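Protein (hdlp (histone deacetylase-like protein)) (Aquifex aeolicus, PDB 1C3P) is a zinc-binding relative of the histone deacetylases, probably removing acetyl groups from acetyl-lysine and probably taking part in acetoin breakdown. Local coordinates at residues I25-F34 against E328-E336. Sequence-based numbering, arbitrary orientation.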
ATOM      1  N   ILE A  25       1.007   8.759 -13.222  1.00 26.90           N
ATOM      2  CA  ILE A  25       0.355   7.656 -13.927  1.00 25.02           C
ATOM      3  C   ILE A  25      -0.980   7.203 -13.336  1.00 32.19           C
ATOM      4  O   ILE A  25      -1.256   7.406 -12.144  1.00 26.54           O
ATOM      5  CB  ILE A  25       1.248   6.402 -13.966  1.00 28.34           C
ATOM      6  CG1 ILE A  25       1.664   6.028 -12.536  1.00 30.31           C
ATOM      7  CG2 ILE A  25       2.421   6.627 -14.876  1.00 23.84           C
ATOM      8  CD1 ILE A  25       2.451   4.744 -12.427  1.00 44.90           C
ATOM      9  N   PRO A  26      -1.841   6.597 -14.176  1.00 30.14           N
ATOM     10  CA  PRO A  26      -3.151   6.090 -13.758  1.00 30.63           C
ATOM     11  C   PRO A  26      -2.809   4.856 -12.923  1.00 25.99           C
ATOM     12  O   PRO A  26      -1.796   4.216 -13.199  1.00 25.51           O
ATOM     13  CB  PRO A  26      -3.803   5.709 -15.089  1.00 34.29           C
ATOM     14  CG  PRO A  26      -3.077   6.600 -16.096  1.00 43.39           C
ATOM     15  CD  PRO A  26      -1.669   6.389 -15.622  1.00 36.38           C
ATOM     16  N   ARG A  27      -3.624   4.512 -11.923  1.00 21.98           N
ATOM     17  CA  ARG A  27      -3.309   3.347 -11.085  1.00 26.17           C
ATOM     18  C   ARG A  27      -4.516   2.485 -10.758  1.00 24.10           C
ATOM     19  O   ARG A  27      -4.632   1.377 -11.271  1.00 23.50           O
ATOM     20  CB  ARG A  27      -2.605   3.804  -9.810  1.00 22.70           C
ATOM     21  CG  ARG A  27      -1.305   4.540 -10.129  1.00 26.75           C
ATOM     22  CD  ARG A  27      -0.605   5.100  -8.892  1.00 33.22           C
ATOM     23  NE  ARG A  27      -0.012   4.063  -8.057  1.00 28.66           N
ATOM     24  CZ  ARG A  27      -0.523   3.608  -6.916  1.00 31.79           C
ATOM     25  NH1 ARG A  27      -1.661   4.098  -6.443  1.00 34.08           N
ATOM     26  NH2 ARG A  27       0.118   2.661  -6.244  1.00 26.16           N
ATOM     27  N   VAL A  28      -5.410   2.958  -9.903  1.00 21.45           N
ATOM     28  CA  VAL A  28      -6.592   2.143  -9.636  1.00 21.75           C
ATOM     29  C   VAL A  28      -7.502   2.159 -10.867  1.00 20.86           C
ATOM     30  O   VAL A  28      -8.134   1.141 -11.209  1.00 25.15           O
ATOM     31  CB  VAL A  28      -7.356   2.653  -8.407  1.00 26.55           C
ATOM     32  CG1 VAL A  28      -8.651   1.860  -8.223  1.00 23.84           C
ATOM     33  CG2 VAL A  28      -6.470   2.505  -7.172  1.00 19.20           C
ATOM     34  N   SER A  29      -7.568   3.299 -11.556  1.00 19.22           N
ATOM     35  CA  SER A  29      -8.419   3.369 -12.749  1.00 19.63           C
ATOM     36  C   SER A  29      -7.802   2.447 -13.791  1.00 21.50           C
ATOM     37  O   SER A  29      -8.504   1.795 -14.563  1.00 18.95           O
ATOM     38  CB  SER A  29      -8.514   4.804 -13.305  1.00 24.45           C
ATOM     39  OG  SER A  29      -7.272   5.257 -13.833  1.00 28.74           O
ATOM     40  N   LEU A  30      -6.478   2.365 -13.800  1.00 19.56           N
ATOM     41  CA  LEU A  30      -5.836   1.503 -14.772  1.00 25.97           C
ATOM     42  C   LEU A  30      -6.125   0.051 -14.413  1.00 18.44           C
ATOM     43  O   LEU A  30      -6.339  -0.757 -15.302  1.00 25.05           O
ATOM     44  CB  LEU A  30      -4.326   1.753 -14.815  1.00 22.90           C
ATOM     45  CG  LEU A  30      -3.485   0.950 -15.828  1.00 26.62           C
ATOM     46  CD1 LEU A  30      -3.466  -0.506 -15.451  1.00 38.27           C
ATOM     47  CD2 LEU A  30      -4.050   1.128 -17.239  1.00 25.71           C
ATOM     48  N   LEU A  31      -6.126  -0.274 -13.117  1.00 19.65           N
ATOM     49  CA  LEU A  31      -6.393  -1.648 -12.683  1.00 20.47           C
ATOM     50  C   LEU A  31      -7.796  -2.042 -13.139  1.00 23.85           C
ATOM     51  O   LEU A  31      -8.002  -3.122 -13.682  1.00 21.24           O
ATOM     52  CB  LEU A  31      -6.333  -1.776 -11.154  1.00 20.60           C
ATOM     53  CG  LEU A  31      -5.862  -3.075 -10.463  1.00 39.80           C
ATOM     54  CD1 LEU A  31      -6.599  -3.243  -9.108  1.00 23.99           C
ATOM     55  CD2 LEU A  31      -6.124  -4.279 -11.314  1.00 28.48           C
ATOM     56  N   LEU A  32      -8.760  -1.163 -12.902  1.00 23.91           N
ATOM     57  CA  LEU A  32     -10.132  -1.444 -13.289  1.00 24.82           C
ATOM     58  C   LEU A  32     -10.245  -1.682 -14.783  1.00 19.56           C
ATOM     59  O   LEU A  32     -10.870  -2.649 -15.197  1.00 20.71           O
ATOM     60  CB  LEU A  32     -11.068  -0.300 -12.876  1.00 24.81           C
ATOM     61  CG  LEU A  32     -11.404  -0.135 -11.388  1.00 27.00           C
ATOM     62  CD1 LEU A  32     -12.412   1.001 -11.204  1.00 27.13           C
ATOM     63  CD2 LEU A  32     -12.003  -1.424 -10.857  1.00 34.49           C
ATOM     64  N   ARG A  33      -9.645  -0.804 -15.585  1.00 23.25           N
ATOM     65  CA  ARG A  33      -9.715  -0.964 -17.032  1.00 24.33           C
ATOM     66  C   ARG A  33      -8.991  -2.226 -17.469  1.00 30.33           C
ATOM     67  O   ARG A  33      -9.407  -2.892 -18.412  1.00 25.45           O
ATOM     68  CB  ARG A  33      -9.130   0.263 -17.744  1.00 23.46           C
ATOM     69  CG  ARG A  33      -9.968   1.534 -17.540  1.00 26.94           C
ATOM     70  CD  ARG A  33      -9.600   2.648 -18.514  1.00 42.13           C
ATOM     71  NE  ARG A  33      -8.217   3.085 -18.362  1.00 59.06           N
ATOM     72  CZ  ARG A  33      -7.657   4.055 -19.078  1.00 60.87           C
ATOM     73  NH1 ARG A  33      -8.361   4.695 -20.000  1.00 65.33           N
ATOM     74  NH2 ARG A  33      -6.391   4.394 -18.865  1.00 56.24           N
ATOM     75  N   PHE A  34      -7.916  -2.565 -16.766  1.00 24.98           N
ATOM     76  CA  PHE A  34      -7.141  -3.747 -17.085  1.00 27.09           C
ATOM     77  C   PHE A  34      -7.916  -5.026 -16.752  1.00 23.93           C
ATOM     78  O   PHE A  34      -8.002  -5.948 -17.568  1.00 21.71           O
ATOM     79  CB  PHE A  34      -5.818  -3.728 -16.312  1.00 24.88           C
ATOM     80  CG  PHE A  34      -4.874  -4.812 -16.717  1.00 20.46           C
ATOM     81  CD1 PHE A  34      -4.196  -4.736 -17.924  1.00 18.74           C
ATOM     82  CD2 PHE A  34      -4.683  -5.932 -15.904  1.00 20.19           C
ATOM     83  CE1 PHE A  34      -3.324  -5.769 -18.326  1.00 23.04           C
ATOM     84  CE2 PHE A  34      -3.822  -6.966 -16.286  1.00 25.08           C
ATOM     85  CZ  PHE A  34      -3.139  -6.881 -17.506  1.00 23.31           C
ATOM     86  N   GLU A 328      -2.904  -3.566 -25.516  1.00 31.59           N
ATOM     87  CA  GLU A 328      -3.083  -2.250 -26.106  1.00 28.93           C
ATOM     88  C   GLU A 328      -3.347  -1.194 -25.033  1.00 30.46           C
ATOM     89  O   GLU A 328      -2.850  -0.063 -25.117  1.00 26.29           O
ATOM     90  CB  GLU A 328      -4.201  -2.314 -27.143  1.00 32.30           C
ATOM     91  CG  GLU A 328      -3.816  -3.238 -28.286  1.00 47.50           C
ATOM     92  CD  GLU A 328      -4.870  -3.355 -29.367  1.00 46.67           C
ATOM     93  OE1 GLU A 328      -5.308  -2.312 -29.891  1.00 56.88           O
ATOM     94  OE2 GLU A 328      -5.242  -4.497 -29.707  1.00 42.24           O
ATOM     95  N   LEU A 329      -4.107  -1.572 -24.010  1.00 24.93           N
ATOM     96  CA  LEU A 329      -4.390  -0.655 -22.907  1.00 24.80           C
ATOM     97  C   LEU A 329      -3.059  -0.226 -22.281  1.00 23.50           C
ATOM     98  O   LEU A 329      -2.771   0.963 -22.178  1.00 25.60           O
ATOM     99  CB  LEU A 329      -5.250  -1.345 -21.838  1.00 25.70           C
ATOM    100  CG  LEU A 329      -5.395  -0.607 -20.491  1.00 19.71           C
ATOM    101  CD1 LEU A 329      -6.069   0.749 -20.699  1.00 25.26           C
ATOM    102  CD2 LEU A 329      -6.181  -1.462 -19.524  1.00 24.73           C
ATOM    103  N   LEU A 330      -2.245  -1.198 -21.882  1.00 23.02           N
ATOM    104  CA  LEU A 330      -0.961  -0.886 -21.259  1.00 23.85           C
ATOM    105  C   LEU A 330      -0.060  -0.059 -22.156  1.00 26.94           C
ATOM    106  O   LEU A 330       0.593   0.878 -21.694  1.00 26.65           O
ATOM    107  CB  LEU A 330      -0.238  -2.161 -20.843  1.00 21.74           C
ATOM    108  CG  LEU A 330      -0.964  -2.999 -19.790  1.00 25.29           C
ATOM    109  CD1 LEU A 330      -0.040  -4.122 -19.336  1.00 30.58           C
ATOM    110  CD2 LEU A 330      -1.345  -2.144 -18.602  1.00 22.44           C
ATOM    111  N   LYS A 331      -0.030  -0.400 -23.443  1.00 30.82           N
ATOM    112  CA  LYS A 331       0.797   0.335 -24.390  1.00 29.53           C
ATOM    113  C   LYS A 331       0.327   1.778 -24.569  1.00 30.07           C
ATOM    114  O   LYS A 331       1.120   2.638 -24.961  1.00 36.20           O
ATOM    115  CB  LYS A 331       0.821  -0.382 -25.754  1.00 29.67           C
ATOM    116  CG  LYS A 331       1.369  -1.798 -25.697  1.00 36.06           C
ATOM    117  CD  LYS A 331       1.397  -2.450 -27.068  1.00 42.75           C
ATOM    118  CE  LYS A 331       2.348  -1.721 -28.003  1.00 53.98           C
ATOM    119  NZ  LYS A 331       2.443  -2.390 -29.331  1.00 67.57           N
ATOM    120  N   SER A 332      -0.937   2.057 -24.252  1.00 30.08           N
ATOM    121  CA  SER A 332      -1.486   3.407 -24.418  1.00 33.35           C
ATOM    122  C   SER A 332      -1.087   4.371 -23.308  1.00 37.72           C
ATOM    123  O   SER A 332      -1.228   5.586 -23.450  1.00 30.78           O
ATOM    124  CB  SER A 332      -3.017   3.363 -24.504  1.00 40.36           C
ATOM    125  OG  SER A 332      -3.601   3.116 -23.233  1.00 34.04           O
ATOM    126  N   ILE A 333      -0.601   3.823 -22.200  1.00 30.61           N
ATOM    127  CA  ILE A 333      -0.180   4.633 -21.065  1.00 37.59           C
ATOM    128  C   ILE A 333       1.145   5.323 -21.377  1.00 43.41           C
ATOM    129  O   ILE A 333       2.168   4.657 -21.515  1.00 46.24           O
ATOM    130  CB  ILE A 333       0.043   3.763 -19.821  1.00 33.59           C
ATOM    131  CG1 ILE A 333      -1.188   2.901 -19.557  1.00 38.95           C
ATOM    132  CG2 ILE A 333       0.334   4.650 -18.610  1.00 37.05           C
ATOM    133  CD1 ILE A 333      -0.993   1.902 -18.443  1.00 46.83           C
ATOM    134  N   ASP A 334       1.143   6.644 -21.514  1.00 47.97           N
ATOM    135  CA  ASP A 334       2.417   7.302 -21.764  1.00 53.47           C
ATOM    136  C   ASP A 334       3.157   7.233 -20.432  1.00 51.83           C
ATOM    137  O   ASP A 334       2.883   7.994 -19.503  1.00 46.80           O
ATOM    138  CB  ASP A 334       2.239   8.755 -22.222  1.00 61.52           C
ATOM    139  CG  ASP A 334       1.459   9.593 -21.237  1.00 64.75           C
ATOM    140  OD1 ASP A 334       1.460  10.834 -21.394  1.00 66.93           O
ATOM    141  OD2 ASP A 334       0.835   9.015 -20.321  1.00 65.93           O
ATOM    142  N   PHE A 335       4.077   6.284 -20.336  1.00 54.96           N
ATOM    143  CA  PHE A 335       4.832   6.089 -19.111  1.00 50.60           C
ATOM    144  C   PHE A 335       6.312   6.458 -19.189  1.00 54.52           C
ATOM    145  O   PHE A 335       6.839   7.110 -18.283  1.00 59.24           O
ATOM    146  CB  PHE A 335       4.693   4.636 -18.650  1.00 39.55           C
ATOM    147  CG  PHE A 335       5.695   4.242 -17.612  1.00 37.98           C
ATOM    148  CD1 PHE A 335       5.790   4.948 -16.414  1.00 46.72           C
ATOM    149  CD2 PHE A 335       6.586   3.210 -17.852  1.00 34.23           C
ATOM    150  CE1 PHE A 335       6.768   4.631 -15.473  1.00 49.80           C
ATOM    151  CE2 PHE A 335       7.565   2.888 -16.921  1.00 48.51           C
ATOM    152  CZ  PHE A 335       7.657   3.600 -15.729  1.00 40.44           C
ATOM    153  N   GLU A 336       6.984   6.042 -20.256  1.00 50.94           N
ATOM    154  CA  GLU A 336       8.410   6.326 -20.404  1.00 57.05           C
ATOM    155  C   GLU A 336       9.207   5.699 -19.260  1.00 55.73           C
ATOM    156  O   GLU A 336       9.119   6.130 -18.108  1.00 51.33           O
ATOM    157  CB  GLU A 336       8.673   7.832 -20.423  1.00 60.27           C
ATOM    158  CG  GLU A 336      10.150   8.163 -20.446  1.00 68.55           C
ATOM    159  CD  GLU A 336      10.420   9.643 -20.321  1.00 80.03           C
ATOM    160  OE1 GLU A 336       9.996  10.240 -19.306  1.00 84.64           O
ATOM    161  OE2 GLU A 336      11.062  10.205 -21.234  1.00 80.68           O
TER
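Leu-329 meets Leu-30, Arg-33 and Phe-34 where two helices of the histone deacetylase α/β fold pack nearly antiparallel, their segment axes at 157° and 10.7 Å apart at closest approach. The first helix packs on helix 299-314, where Leu-30 touches Ala-303 and Phe-34 touches Thr-307. Leu-329 CG packs 3.9 Å from Leu-30 CD2, the two side chains sliding past each other in opposite directions. The branched end of Leu-329 serves two surroundings: CD2 abuts the backbone of the first helix, 3.4 Å from Phe-34 N, while CD1 lies over one face of the Arg-33 guanidinium, offset toward its rim. An alanine here would probably open a gap against Leu-30 and the Phe-34 backbone and take away the methyl over that face of the guanidinium. Next in sequence, Leu-330 holds CG anti to its carbonyl carbon (chi1 -63°), which brings its methyls to the Phe-34 ring; the forked end of a leucine puts one methyl near each of two neighbouring ring atoms, CD1 3.8 Å from Phe-34 CE1 and CD2 by Phe-34 CD1. Ser-332 then folds back within its own segment, its OG 2.5 Å from Leu-329 O in the carbonyl plane, on a lone pair. The same oxygen accepts from Ser-332 N, a double grip possible because a short hydroxyl side chain can turn back to the carbonyl three residues earlier. Beyond it, Ile-333 spreads its two branches: CG2 reaches Pro-26 CD, one compact aliphatic group against another, and CD1 presses tightly on Leu-30 CD2, at 3.4 Å. Phe-335, whose ring also meets His-298, runs alongside Ile-25, with Phe-335 CD1 4.1 Å from Ile-25 CG2.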